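Local coordinates for protein tartrate dehydrogenase/decarboxylase (Pseudomonas putida, PDB 3FLK) that catalyses the metal- and NAD-dependent oxidation of (+)-tartrate and the oxidative decarboxylation of D-malate, and also converts meso-tartrate to D-glycerate, at residues D102-I107 / L270-N275; Q66-D71 / R274-L279; G24-E29 / V352-S357. The protein carries 1 engineered substitution. All blocks are in the same frame, centred on the assembly; numbering follows the deposited sequence.

Interaction 1. Residues D102-I107 / L270-N275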
ATOM      1  N   ASP A 102     -16.832  -5.820  18.887  1.00 17.39           N
ATOM      2  CA  ASP A 102     -15.973  -6.926  18.446  1.00 17.17           C
ATOM      3  C   ASP A 102     -16.270  -7.383  17.012  1.00 16.64           C
ATOM      4  O   ASP A 102     -16.465  -8.577  16.744  1.00 16.16           O
ATOM      5  CB  ASP A 102     -16.042  -8.099  19.432  1.00 17.57           C
ATOM      6  CG  ASP A 102     -14.759  -8.916  19.460  1.00 18.89           C
ATOM      7  OD1 ASP A 102     -13.658  -8.329  19.342  1.00 20.10           O
ATOM      8  OD2 ASP A 102     -14.854 -10.151  19.608  1.00 21.14           O
ATOM      9  N   GLN A 103     -16.301  -6.412  16.105  1.00 15.88           N
ATOM     10  CA  GLN A 103     -16.551  -6.662  14.692  1.00 15.31           C
ATOM     11  C   GLN A 103     -15.227  -6.991  14.005  1.00 15.11           C
ATOM     12  O   GLN A 103     -14.749  -6.228  13.166  1.00 15.08           O
ATOM     13  CB  GLN A 103     -17.227  -5.438  14.053  1.00 15.21           C
ATOM     14  CG  GLN A 103     -18.597  -5.106  14.651  1.00 14.64           C
ATOM     15  CD  GLN A 103     -19.121  -3.720  14.276  1.00 14.91           C
ATOM     16  OE1 GLN A 103     -18.403  -2.890  13.712  1.00 14.59           O
ATOM     17  NE2 GLN A 103     -20.383  -3.467  14.605  1.00 14.30           N
ATOM     18  N   TYR A 104     -14.641  -8.134  14.363  1.00 14.84           N
ATOM     19  CA  TYR A 104     -13.248  -8.430  13.999  1.00 14.62           C
ATOM     20  C   TYR A 104     -12.998  -8.751  12.522  1.00 14.40           C
ATOM     21  O   TYR A 104     -11.863  -8.649  12.050  1.00 14.39           O
ATOM     22  CB  TYR A 104     -12.634  -9.490  14.928  1.00 14.84           C
ATOM     23  CG  TYR A 104     -13.262 -10.867  14.859  1.00 14.81           C
ATOM     24  CD1 TYR A 104     -12.807 -11.814  13.945  1.00 15.18           C
ATOM     25  CD2 TYR A 104     -14.287 -11.233  15.732  1.00 14.93           C
ATOM     26  CE1 TYR A 104     -13.372 -13.085  13.883  1.00 15.20           C
ATOM     27  CE2 TYR A 104     -14.856 -12.508  15.680  1.00 15.00           C
ATOM     28  CZ  TYR A 104     -14.393 -13.422  14.750  1.00 15.03           C
ATOM     29  OH  TYR A 104     -14.943 -14.683  14.681  1.00 16.42           O
ATOM     30  N   VAL A 105     -14.046  -9.142  11.803  1.00 14.15           N
ATOM     31  CA  VAL A 105     -13.926  -9.434  10.376  1.00 14.14           C
ATOM     32  C   VAL A 105     -14.443  -8.264   9.544  1.00 13.95           C
ATOM     33  O   VAL A 105     -15.620  -7.912   9.621  1.00 14.03           O
ATOM     34  CB  VAL A 105     -14.698 -10.712   9.952  1.00 14.29           C
ATOM     35  CG1 VAL A 105     -14.238 -11.159   8.582  1.00 14.48           C
ATOM     36  CG2 VAL A 105     -14.501 -11.834  10.945  1.00 14.41           C
ATOM     37  N   ASN A 106     -13.556  -7.677   8.749  1.00 13.57           N
ATOM     38  CA  ASN A 106     -13.943  -6.634   7.803  1.00 13.49           C
ATOM     39  C   ASN A 106     -13.869  -7.189   6.383  1.00 13.23           C
ATOM     40  O   ASN A 106     -12.783  -7.339   5.821  1.00 13.21           O
ATOM     41  CB  ASN A 106     -13.059  -5.391   7.965  1.00 13.29           C
ATOM     42  CG  ASN A 106     -13.682  -4.136   7.358  1.00 13.55           C
ATOM     43  OD1 ASN A 106     -14.537  -4.209   6.479  1.00 13.69           O
ATOM     44  ND2 ASN A 106     -13.254  -2.978   7.839  1.00 14.22           N
ATOM     45  N   ILE A 107     -15.035  -7.510   5.826  1.00 13.23           N
ATOM     46  CA  ILE A 107     -15.149  -8.124   4.501  1.00 13.43           C
ATOM     47  C   ILE A 107     -15.377  -7.061   3.435  1.00 13.29           C
ATOM     48  O   ILE A 107     -16.349  -6.306   3.502  1.00 13.18           O
ATOM     49  CB  ILE A 107     -16.312  -9.161   4.448  1.00 13.42           C
ATOM     50  CG1 ILE A 107     -16.072 -10.313   5.430  1.00 14.20           C
ATOM     51  CG2 ILE A 107     -16.512  -9.694   3.027  1.00 13.91           C
ATOM     52  CD1 ILE A 107     -14.938 -11.263   5.028  1.00 15.77           C
ATOM     53  N   LEU A 270     -18.189  -7.381  10.546  1.00 15.04           N
ATOM     54  CA  LEU A 270     -18.964  -8.468  11.125  1.00 15.58           C
ATOM     55  C   LEU A 270     -18.483  -8.915  12.494  1.00 16.20           C
ATOM     56  O   LEU A 270     -17.282  -9.103  12.722  1.00 15.90           O
ATOM     57  CB  LEU A 270     -18.981  -9.681  10.184  1.00 15.40           C
ATOM     58  CG  LEU A 270     -19.533  -9.549   8.761  1.00 15.25           C
ATOM     59  CD1 LEU A 270     -19.488 -10.903   8.075  1.00 15.55           C
ATOM     60  CD2 LEU A 270     -20.953  -8.983   8.741  1.00 14.92           C
ATOM     61  N   ASN A 271     -19.446  -9.073  13.396  1.00 16.95           N
ATOM     62  CA  ASN A 271     -19.281  -9.872  14.599  1.00 17.98           C
ATOM     63  C   ASN A 271     -19.984 -11.208  14.319  1.00 18.48           C
ATOM     64  O   ASN A 271     -21.190 -11.326  14.538  1.00 18.48           O
ATOM     65  CB  ASN A 271     -19.890  -9.152  15.807  1.00 17.94           C
ATOM     66  CG  ASN A 271     -19.825  -9.980  17.087  1.00 18.84           C
ATOM     67  OD1 ASN A 271     -20.856 -10.352  17.647  1.00 19.90           O
ATOM     68  ND2 ASN A 271     -18.616 -10.271  17.551  1.00 18.82           N
ATOM     69  N   PRO A 272     -19.235 -12.208  13.807  1.00 19.15           N
ATOM     70  CA  PRO A 272     -19.809 -13.458  13.285  1.00 19.64           C
ATOM     71  C   PRO A 272     -20.604 -14.264  14.314  1.00 20.27           C
ATOM     72  O   PRO A 272     -21.546 -14.970  13.947  1.00 20.24           O
ATOM     73  CB  PRO A 272     -18.578 -14.251  12.831  1.00 19.74           C
ATOM     74  CG  PRO A 272     -17.506 -13.237  12.662  1.00 19.43           C
ATOM     75  CD  PRO A 272     -17.766 -12.210  13.707  1.00 19.19           C
ATOM     76  N   GLU A 273     -20.228 -14.148  15.586  1.00 20.91           N
ATOM     77  CA  GLU A 273     -20.906 -14.853  16.677  1.00 21.71           C
ATOM     78  C   GLU A 273     -22.258 -14.220  17.005  1.00 21.77           C
ATOM     79  O   GLU A 273     -23.063 -14.802  17.736  1.00 21.80           O
ATOM     80  CB  GLU A 273     -20.023 -14.890  17.930  1.00 21.97           C
ATOM     81  CG  GLU A 273     -18.731 -15.699  17.778  1.00 23.61           C
ATOM     82  CD  GLU A 273     -17.650 -14.966  16.991  1.00 25.77           C
ATOM     83  OE1 GLU A 273     -17.654 -13.715  16.979  1.00 26.45           O
ATOM     84  OE2 GLU A 273     -16.793 -15.645  16.382  1.00 27.25           O
ATOM     85  N   ARG A 274     -22.489 -13.025  16.459  1.00 21.85           N
ATOM     86  CA  ARG A 274     -23.741 -12.280  16.620  1.00 21.89           C
ATOM     87  C   ARG A 274     -24.055 -11.943  18.081  1.00 21.88           C
ATOM     88  O   ARG A 274     -25.215 -11.953  18.501  1.00 21.99           O
ATOM     89  CB  ARG A 274     -24.909 -13.009  15.939  1.00 22.02           C
ATOM     90  CG  ARG A 274     -24.723 -13.175  14.440  1.00 22.39           C
ATOM     91  CD  ARG A 274     -25.704 -14.170  13.857  1.00 23.26           C
ATOM     92  NE  ARG A 274     -25.367 -14.513  12.477  1.00 23.67           N
ATOM     93  CZ  ARG A 274     -25.858 -13.900  11.402  1.00 23.67           C
ATOM     94  NH1 ARG A 274     -26.723 -12.900  11.528  1.00 23.91           N
ATOM     95  NH2 ARG A 274     -25.486 -14.296  10.193  1.00 23.48           N
ATOM     96  N   ASN A 275     -23.008 -11.638  18.845  1.00 21.70           N
ATOM     97  CA  ASN A 275     -23.157 -11.166  20.217  1.00 21.65           C
ATOM     98  C   ASN A 275     -23.473  -9.676  20.240  1.00 21.34           C
ATOM     99  O   ASN A 275     -24.098  -9.174  21.179  1.00 21.46           O
ATOM    100  CB  ASN A 275     -21.887 -11.444  21.024  1.00 21.92           C
ATOM    101  CG  ASN A 275     -21.661 -12.924  21.271  1.00 22.69           C
ATOM    102  OD1 ASN A 275     -22.612 -13.699  21.399  1.00 24.22           O
ATOM    103  ND2 ASN A 275     -20.397 -13.325  21.347  1.00 23.40           N
TER
HETATM  104  O   HOH W   1     -18.008 -11.403  20.246  1.00 34.58           O

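Interaction 2. Residues Q66-D71 / R274-L279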
ATOM      1  N   GLN A  66     -27.645   2.293  23.458  1.00 27.74           N
ATOM      2  CA  GLN A  66     -28.643   2.617  22.438  1.00 27.47           C
ATOM      3  C   GLN A  66     -28.576   1.691  21.225  1.00 27.26           C
ATOM      4  O   GLN A  66     -29.608   1.219  20.745  1.00 27.25           O
ATOM      5  CB  GLN A  66     -28.511   4.076  21.994  1.00 27.45           C
ATOM      6  CG  GLN A  66     -28.818   5.097  23.084  1.00 27.52           C
ATOM      7  CD  GLN A  66     -28.847   6.522  22.565  1.00 27.42           C
ATOM      8  OE1 GLN A  66     -29.560   6.835  21.610  1.00 27.83           O
ATOM      9  NE2 GLN A  66     -28.078   7.398  23.201  1.00 27.45           N
ATOM     10  N   LEU A  67     -27.367   1.424  20.741  1.00 27.01           N
ATOM     11  CA  LEU A  67     -27.191   0.648  19.511  1.00 26.95           C
ATOM     12  C   LEU A  67     -27.355  -0.863  19.687  1.00 26.97           C
ATOM     13  O   LEU A  67     -27.622  -1.571  18.713  1.00 26.91           O
ATOM     14  CB  LEU A  67     -25.853   0.974  18.841  1.00 26.86           C
ATOM     15  CG  LEU A  67     -25.656   2.400  18.317  1.00 26.61           C
ATOM     16  CD1 LEU A  67     -24.328   2.495  17.610  1.00 26.33           C
ATOM     17  CD2 LEU A  67     -26.788   2.840  17.389  1.00 26.76           C
ATOM     18  N   LYS A  68     -27.205  -1.351  20.918  1.00 27.11           N
ATOM     19  CA  LYS A  68     -27.415  -2.774  21.210  1.00 27.26           C
ATOM     20  C   LYS A  68     -28.879  -3.202  21.063  1.00 27.13           C
ATOM     21  O   LYS A  68     -29.178  -4.395  20.974  1.00 27.21           O
ATOM     22  CB  LYS A  68     -26.879  -3.142  22.598  1.00 27.50           C
ATOM     23  CG  LYS A  68     -25.409  -3.548  22.596  1.00 28.07           C
ATOM     24  CD  LYS A  68     -25.043  -4.372  23.829  1.00 29.49           C
ATOM     25  CE  LYS A  68     -24.605  -3.500  24.998  1.00 30.32           C
ATOM     26  NZ  LYS A  68     -23.238  -2.939  24.799  1.00 31.22           N
ATOM     27  N   GLN A  69     -29.779  -2.221  21.021  1.00 26.98           N
ATOM     28  CA  GLN A  69     -31.207  -2.470  20.807  1.00 26.80           C
ATOM     29  C   GLN A  69     -31.530  -2.696  19.326  1.00 26.28           C
ATOM     30  O   GLN A  69     -32.679  -2.975  18.967  1.00 26.33           O
ATOM     31  CB  GLN A  69     -32.051  -1.309  21.355  1.00 27.11           C
ATOM     32  CG  GLN A  69     -31.640  -0.787  22.740  1.00 28.56           C
ATOM     33  CD  GLN A  69     -31.453  -1.891  23.771  1.00 30.34           C
ATOM     34  OE1 GLN A  69     -30.370  -2.039  24.344  1.00 31.49           O
ATOM     35  NE2 GLN A  69     -32.501  -2.676  24.004  1.00 30.95           N
ATOM     36  N   TYR A  70     -30.512  -2.583  18.473  1.00 25.42           N
ATOM     37  CA  TYR A  70     -30.683  -2.727  17.028  1.00 24.64           C
ATOM     38  C   TYR A  70     -30.006  -3.981  16.490  1.00 24.02           C
ATOM     39  O   TYR A  70     -29.027  -4.467  17.061  1.00 24.03           O
ATOM     40  CB  TYR A  70     -30.177  -1.473  16.302  1.00 24.76           C
ATOM     41  CG  TYR A  70     -31.020  -0.253  16.579  1.00 24.77           C
ATOM     42  CD1 TYR A  70     -32.058   0.107  15.724  1.00 24.74           C
ATOM     43  CD2 TYR A  70     -30.793   0.534  17.709  1.00 24.89           C
ATOM     44  CE1 TYR A  70     -32.846   1.222  15.980  1.00 24.99           C
ATOM     45  CE2 TYR A  70     -31.576   1.650  17.976  1.00 25.16           C
ATOM     46  CZ  TYR A  70     -32.599   1.988  17.105  1.00 25.02           C
ATOM     47  OH  TYR A  70     -33.376   3.091  17.361  1.00 25.35           O
ATOM     48  N   ASP A  71     -30.543  -4.499  15.390  1.00 23.18           N
ATOM     49  CA  ASP A  71     -30.047  -5.729  14.777  1.00 22.40           C
ATOM     50  C   ASP A  71     -28.772  -5.509  13.959  1.00 21.67           C
ATOM     51  O   ASP A  71     -27.933  -6.406  13.861  1.00 21.52           O
ATOM     52  CB  ASP A  71     -31.142  -6.374  13.926  1.00 22.58           C
ATOM     53  CG  ASP A  71     -32.315  -6.868  14.765  1.00 23.29           C
ATOM     54  OD1 ASP A  71     -32.149  -7.867  15.497  1.00 24.04           O
ATOM     55  OD2 ASP A  71     -33.401  -6.253  14.694  1.00 23.71           O
ATOM     56  N   ARG A 274     -22.489 -13.025  16.459  1.00 21.85           N
ATOM     57  CA  ARG A 274     -23.741 -12.280  16.620  1.00 21.89           C
ATOM     58  C   ARG A 274     -24.055 -11.943  18.081  1.00 21.88           C
ATOM     59  O   ARG A 274     -25.215 -11.953  18.501  1.00 21.99           O
ATOM     60  CB  ARG A 274     -24.909 -13.009  15.939  1.00 22.02           C
ATOM     61  CG  ARG A 274     -24.723 -13.175  14.440  1.00 22.39           C
ATOM     62  CD  ARG A 274     -25.704 -14.170  13.857  1.00 23.26           C
ATOM     63  NE  ARG A 274     -25.367 -14.513  12.477  1.00 23.67           N
ATOM     64  CZ  ARG A 274     -25.858 -13.900  11.402  1.00 23.67           C
ATOM     65  NH1 ARG A 274     -26.723 -12.900  11.528  1.00 23.91           N
ATOM     66  NH2 ARG A 274     -25.486 -14.296  10.193  1.00 23.48           N
ATOM     67  N   ASN A 275     -23.008 -11.638  18.845  1.00 21.70           N
ATOM     68  CA  ASN A 275     -23.157 -11.166  20.217  1.00 21.65           C
ATOM     69  C   ASN A 275     -23.473  -9.676  20.240  1.00 21.34           C
ATOM     70  O   ASN A 275     -24.098  -9.174  21.179  1.00 21.46           O
ATOM     71  CB  ASN A 275     -21.887 -11.444  21.024  1.00 21.92           C
ATOM     72  CG  ASN A 275     -21.661 -12.924  21.271  1.00 22.69           C
ATOM     73  OD1 ASN A 275     -22.612 -13.699  21.399  1.00 24.22           O
ATOM     74  ND2 ASN A 275     -20.397 -13.325  21.347  1.00 23.40           N
ATOM     75  N   PHE A 276     -23.032  -8.985  19.192  1.00 20.77           N
ATOM     76  CA  PHE A 276     -23.252  -7.554  19.024  1.00 20.25           C
ATOM     77  C   PHE A 276     -23.740  -7.286  17.599  1.00 19.51           C
ATOM     78  O   PHE A 276     -23.535  -8.121  16.715  1.00 19.47           O
ATOM     79  CB  PHE A 276     -21.951  -6.789  19.282  1.00 20.56           C
ATOM     80  CG  PHE A 276     -21.365  -7.017  20.651  1.00 21.05           C
ATOM     81  CD1 PHE A 276     -21.839  -6.314  21.754  1.00 21.94           C
ATOM     82  CD2 PHE A 276     -20.325  -7.925  20.833  1.00 21.59           C
ATOM     83  CE1 PHE A 276     -21.294  -6.516  23.022  1.00 22.36           C
ATOM     84  CE2 PHE A 276     -19.773  -8.135  22.099  1.00 22.30           C
ATOM     85  CZ  PHE A 276     -20.260  -7.429  23.194  1.00 21.94           C
ATOM     86  N   PRO A 277     -24.402  -6.133  17.367  1.00 18.81           N
ATOM     87  CA  PRO A 277     -24.767  -5.786  15.991  1.00 18.25           C
ATOM     88  C   PRO A 277     -23.544  -5.581  15.098  1.00 17.43           C
ATOM     89  O   PRO A 277     -22.535  -5.019  15.538  1.00 17.33           O
ATOM     90  CB  PRO A 277     -25.539  -4.469  16.147  1.00 18.20           C
ATOM     91  CG  PRO A 277     -25.134  -3.929  17.473  1.00 18.74           C
ATOM     92  CD  PRO A 277     -24.865  -5.117  18.333  1.00 18.88           C
ATOM     93  N   SER A 278     -23.633  -6.064  13.864  1.00 16.71           N
ATOM     94  CA  SER A 278     -22.600  -5.823  12.869  1.00 16.09           C
ATOM     95  C   SER A 278     -22.845  -4.472  12.193  1.00 15.68           C
ATOM     96  O   SER A 278     -23.937  -3.905  12.299  1.00 15.67           O
ATOM     97  CB  SER A 278     -22.569  -6.956  11.843  1.00 16.25           C
ATOM     98  OG  SER A 278     -22.153  -8.171  12.446  1.00 16.04           O
ATOM     99  N   LEU A 279     -21.823  -3.959  11.513  1.00 14.95           N
ATOM    100  CA  LEU A 279     -21.889  -2.641  10.894  1.00 14.38           C
ATOM    101  C   LEU A 279     -21.597  -2.718   9.400  1.00 14.12           C
ATOM    102  O   LEU A 279     -20.643  -3.370   8.969  1.00 13.88           O
ATOM    103  CB  LEU A 279     -20.928  -1.670  11.590  1.00 14.31           C
ATOM    104  CG  LEU A 279     -20.929  -0.201  11.147  1.00 14.08           C
ATOM    105  CD1 LEU A 279     -20.639   0.703  12.325  1.00 14.12           C
ATOM    106  CD2 LEU A 279     -19.930   0.044  10.026  1.00 13.37           C
TER
HETATM  107  O   HOH W   2     -25.846  -7.604  12.615  1.00 28.78           O

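Interaction 3. Residues G24-E29 / V352-S357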
ATOM      1  N   GLY A  24     -29.170   4.407  -0.193  1.00 16.94           N
ATOM      2  CA  GLY A  24     -29.106   3.042   0.328  1.00 17.02           C
ATOM      3  C   GLY A  24     -30.435   2.606   0.928  1.00 17.19           C
ATOM      4  O   GLY A  24     -30.936   1.524   0.621  1.00 16.94           O
ATOM      5  N   ILE A  25     -31.005   3.462   1.772  1.00 17.37           N
ATOM      6  CA  ILE A  25     -32.307   3.204   2.395  1.00 17.97           C
ATOM      7  C   ILE A  25     -33.417   3.079   1.340  1.00 18.17           C
ATOM      8  O   ILE A  25     -34.267   2.191   1.430  1.00 18.15           O
ATOM      9  CB  ILE A  25     -32.650   4.276   3.464  1.00 17.98           C
ATOM     10  CG1 ILE A  25     -31.681   4.162   4.650  1.00 18.09           C
ATOM     11  CG2 ILE A  25     -34.104   4.138   3.943  1.00 18.51           C
ATOM     12  CD1 ILE A  25     -31.631   5.390   5.547  1.00 18.76           C
ATOM     13  N   ARG A  26     -33.381   3.953   0.334  1.00 18.52           N
ATOM     14  CA  ARG A  26     -34.333   3.922  -0.780  1.00 18.99           C
ATOM     15  C   ARG A  26     -34.384   2.540  -1.438  1.00 18.84           C
ATOM     16  O   ARG A  26     -35.461   1.961  -1.591  1.00 18.89           O
ATOM     17  CB  ARG A  26     -33.960   4.991  -1.812  1.00 19.27           C
ATOM     18  CG  ARG A  26     -34.938   5.163  -2.966  1.00 21.13           C
ATOM     19  CD  ARG A  26     -34.369   6.156  -3.967  1.00 23.91           C
ATOM     20  NE  ARG A  26     -35.396   6.757  -4.815  1.00 26.49           N
ATOM     21  CZ  ARG A  26     -35.232   7.889  -5.494  1.00 27.30           C
ATOM     22  NH1 ARG A  26     -34.083   8.553  -5.424  1.00 28.34           N
ATOM     23  NH2 ARG A  26     -36.221   8.359  -6.243  1.00 28.27           N
ATOM     24  N   VAL A  27     -33.217   2.019  -1.815  1.00 18.63           N
ATOM     25  CA  VAL A  27     -33.119   0.717  -2.482  1.00 18.56           C
ATOM     26  C   VAL A  27     -33.499  -0.436  -1.545  1.00 18.84           C
ATOM     27  O   VAL A  27     -34.131  -1.409  -1.974  1.00 18.65           O
ATOM     28  CB  VAL A  27     -31.709   0.484  -3.091  1.00 18.49           C
ATOM     29  CG1 VAL A  27     -31.635  -0.869  -3.800  1.00 18.09           C
ATOM     30  CG2 VAL A  27     -31.347   1.607  -4.060  1.00 17.91           C
ATOM     31  N   LEU A  28     -33.113  -0.322  -0.272  1.00 19.19           N
ATOM     32  CA  LEU A  28     -33.476  -1.318   0.742  1.00 19.63           C
ATOM     33  C   LEU A  28     -34.987  -1.390   0.959  1.00 20.13           C
ATOM     34  O   LEU A  28     -35.545  -2.480   1.105  1.00 20.11           O
ATOM     35  CB  LEU A  28     -32.774  -1.036   2.073  1.00 19.54           C
ATOM     36  CG  LEU A  28     -31.276  -1.340   2.199  1.00 19.44           C
ATOM     37  CD1 LEU A  28     -30.742  -0.767   3.498  1.00 19.41           C
ATOM     38  CD2 LEU A  28     -31.002  -2.831   2.128  1.00 19.41           C
ATOM     39  N   GLU A  29     -35.639  -0.227   0.981  1.00 20.59           N
ATOM     40  CA  GLU A  29     -37.095  -0.156   1.130  1.00 21.36           C
ATOM     41  C   GLU A  29     -37.817  -0.737  -0.089  1.00 21.18           C
ATOM     42  O   GLU A  29     -38.863  -1.366   0.051  1.00 21.36           O
ATOM     43  CB  GLU A  29     -37.550   1.281   1.419  1.00 21.28           C
ATOM     44  CG  GLU A  29     -37.290   1.725   2.864  1.00 22.28           C
ATOM     45  CD  GLU A  29     -37.560   3.205   3.115  1.00 22.48           C
ATOM     46  OE1 GLU A  29     -37.496   4.015   2.162  1.00 24.69           O
ATOM     47  OE2 GLU A  29     -37.825   3.566   4.282  1.00 24.32           O
ATOM     48  N   VAL A 352     -28.955   8.049  -9.652  1.00 12.88           N
ATOM     49  CA  VAL A 352     -28.450   6.670  -9.630  1.00 13.15           C
ATOM     50  C   VAL A 352     -29.246   5.822  -8.633  1.00 13.37           C
ATOM     51  O   VAL A 352     -29.642   4.694  -8.944  1.00 13.72           O
ATOM     52  CB  VAL A 352     -26.926   6.606  -9.336  1.00 13.19           C
ATOM     53  CG1 VAL A 352     -26.445   5.155  -9.254  1.00 13.17           C
ATOM     54  CG2 VAL A 352     -26.149   7.352 -10.414  1.00 13.01           C
ATOM     55  N   GLY A 353     -29.487   6.375  -7.446  1.00 13.66           N
ATOM     56  CA  GLY A 353     -30.339   5.732  -6.443  1.00 14.12           C
ATOM     57  C   GLY A 353     -31.704   5.378  -7.009  1.00 14.52           C
ATOM     58  O   GLY A 353     -32.179   4.251  -6.847  1.00 14.34           O
ATOM     59  N   ALA A 354     -32.318   6.342  -7.692  1.00 14.93           N
ATOM     60  CA  ALA A 354     -33.618   6.155  -8.340  1.00 15.39           C
ATOM     61  C   ALA A 354     -33.588   5.090  -9.436  1.00 15.80           C
ATOM     62  O   ALA A 354     -34.516   4.287  -9.549  1.00 15.97           O
ATOM     63  CB  ALA A 354     -34.123   7.482  -8.903  1.00 15.29           C
ATOM     64  N   ALA A 355     -32.524   5.091 -10.238  1.00 16.24           N
ATOM     65  CA  ALA A 355     -32.360   4.126 -11.328  1.00 16.78           C
ATOM     66  C   ALA A 355     -32.214   2.684 -10.829  1.00 17.15           C
ATOM     67  O   ALA A 355     -32.779   1.761 -11.417  1.00 17.02           O
ATOM     68  CB  ALA A 355     -31.172   4.512 -12.207  1.00 16.70           C
ATOM     69  N   ILE A 356     -31.461   2.497  -9.748  1.00 17.61           N
ATOM     70  CA  ILE A 356     -31.280   1.169  -9.154  1.00 18.06           C
ATOM     71  C   ILE A 356     -32.583   0.693  -8.507  1.00 18.62           C
ATOM     72  O   ILE A 356     -32.986  -0.458  -8.687  1.00 18.59           O
ATOM     73  CB  ILE A 356     -30.100   1.141  -8.141  1.00 18.12           C
ATOM     74  CG1 ILE A 356     -28.777   1.419  -8.866  1.00 17.96           C
ATOM     75  CG2 ILE A 356     -30.034  -0.210  -7.417  1.00 17.98           C
ATOM     76  CD1 ILE A 356     -27.607   1.772  -7.956  1.00 17.90           C
ATOM     77  N   SER A 357     -33.239   1.591  -7.777  1.00 19.31           N
ATOM     78  CA  SER A 357     -34.520   1.306  -7.136  1.00 20.32           C
ATOM     79  C   SER A 357     -35.594   0.906  -8.158  1.00 20.85           C
ATOM     80  O   SER A 357     -36.315  -0.077  -7.954  1.00 20.74           O
ATOM     81  CB  SER A 357     -34.980   2.514  -6.314  1.00 20.26           C
ATOM     82  OG  SER A 357     -36.067   2.172  -5.473  1.00 21.71           O
TER

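Interaction 1. Residues D102-I107 / L270-N275
Val105 and Leu270 pair as antiparallel strand neighbours, and their contact illustrates how the entrance to a strand pair can be tightly packed on one side and share a water on the other. The firm bond runs from Leu270 N to Val105 O, 2.8 Å long; its return partner, Val105 N to Leu270 O, is weak at 3.4 Å. The asymmetry accompanies a classic beta bulge, in which Tyr104 and Val105 together face Leu270. On the packed side Pro272 lies against two side chains: its CG is 3.7 Å from Val105 CG2, while its CD approaches Tyr104 CE2 at 3.5 Å, ring and proline meeting obliquely. With chi1 at 65°, Tyr104 CG sits between its own backbone N and carbonyl carbon, a turn that carries the ring over to Pro272 and its hydroxyl on to the exposed Glu273 at the margin. There Tyr104 OH donates to Glu273 OE2 across 2.7 Å, meeting the syn lone pair of that oxygen, and the carboxylate lies nearly coplanar with the ring, at its edge. Helix 165-181 covers Val105 and Leu270 with Tyr174.

Toward Asp102 the fit is looser and wetter. Asn271 ND2 reaches Asp102 O at 2.9 Å from well above the carbonyl plane, and also donates to a water that Asn275 ND2 shares; the water's bond to Asp102 OD2 is weak, and the same oxygen is salt-bridged to Arg170. Asn271 OD1 accepts from Asn275 N at 2.8 Å, bracing the type I turn of residues 271-274. Asp102 itself, with positive phi, closes a Schellman motif ending helix 94-100. Helix cap, inverse gamma turn at Gln103 and bulge thus lead in quick succession into strand 105-111 of the large mixed sheet of the isocitrate/isopropylmalate dehydrogenase fold.

Interaction 2. Residues Q66-D71 / R274-L279
The backbones of 66-71 and 274-279 come closest where Asp71 and Pro277 stand with their CA atoms 5.4 Å apart, just ahead of neighbouring strands 72-77 and 278-282 in the mixed sheet of this dehydrogenase fold. The first segment leaves helix 63-67 through a type I beta turn from Leu67 to Tyr70, closed by Tyr70 N to Leu67 O. No direct hydrogen bond joins the two segments; a water does so instead, donating to Asp71 O at 2.7 Å and accepting from Ser278 N at 3.0 Å. Direct strand pairing follows beyond it, where Ser278 bonds through its backbone to Ile73.

Among the side chains Pro277 carries most of the contact. Its ring is directed at the turn, and its carbons pack against carbonyl oxygens: CB lies 3.6 Å from Tyr70 O and 3.8 Å from Asp71 O, while CG is 3.6 Å from Leu67 O. Asp71 OD2 accepts from the backbone N of Arg7, and the hydroxyl of Tyr70 bonds Asp42, tying Asp71 to strand 6-13 and Tyr70 to strand 39-43. At the exposed margin the aliphatic part of Lys68 lies against the phenyl edge of Phe276, with Lys68 CD near the ring plane and 4.3 Å from Phe276 CD1.

Interaction 3. Residues G24-E29 / V352-S357
A nearly parallel pair of helices, 17-35 and 349-361, joins the first and last helices of the chain in the isocitrate/isopropylmalate dehydrogenase fold. Over these short segments the axes approach to 9.0 Å at an angle of only 12°, consistent with the small residues Gly353, Ala354 and Ser357 on the second helix, which all face or touch the first. On the buried side Val27 does the apolar work. Its CG1 meets Ile356 CG2 at 4.0 Å, and its CG2 lies 3.9 Å from Gly353 O, with Ile302 of helix 299-313 touching both Val27 and Ile356.

Toward the outside, Arg26 reaches across to the second helix. CG stands anti to the backbone N (chi1 -175°) and the chain runs on from there to NE in an extended shape that lays the guanidinium against Ala354. Its NH1 remains in a salt bridge with Glu23 of its own helix, consistent with the group being held in orientation while its flat surface is used for packing. One face of that guanidinium receives the methyl of Ala354, whose CB sits 3.3 Å above the plane, displaced toward the rim, and 3.5 Å from Arg26 NH2.

Followed from the N terminus, the chain opens interaction 3 in helix 17-35 and closes it only in helix 349-361, with 322 residues between the two segments. Within that span, segment 66-71 begins interaction 2 and segment 102-107 begins interaction 1. Both lie inside the span of interaction 3 and end on one continuous run, 270-279, where they share Arg274 and Asn275. Interactions 1 and 2 touch through Gln103 NE2 to Pro277 O and Asn271 OD1 to Phe276 N, linking the approach to strand 105-111 with the loop between strands 266-270 and 278-282. Interaction 3, its centre about 24 Å from that of interaction 2, separately unites the terminal helices.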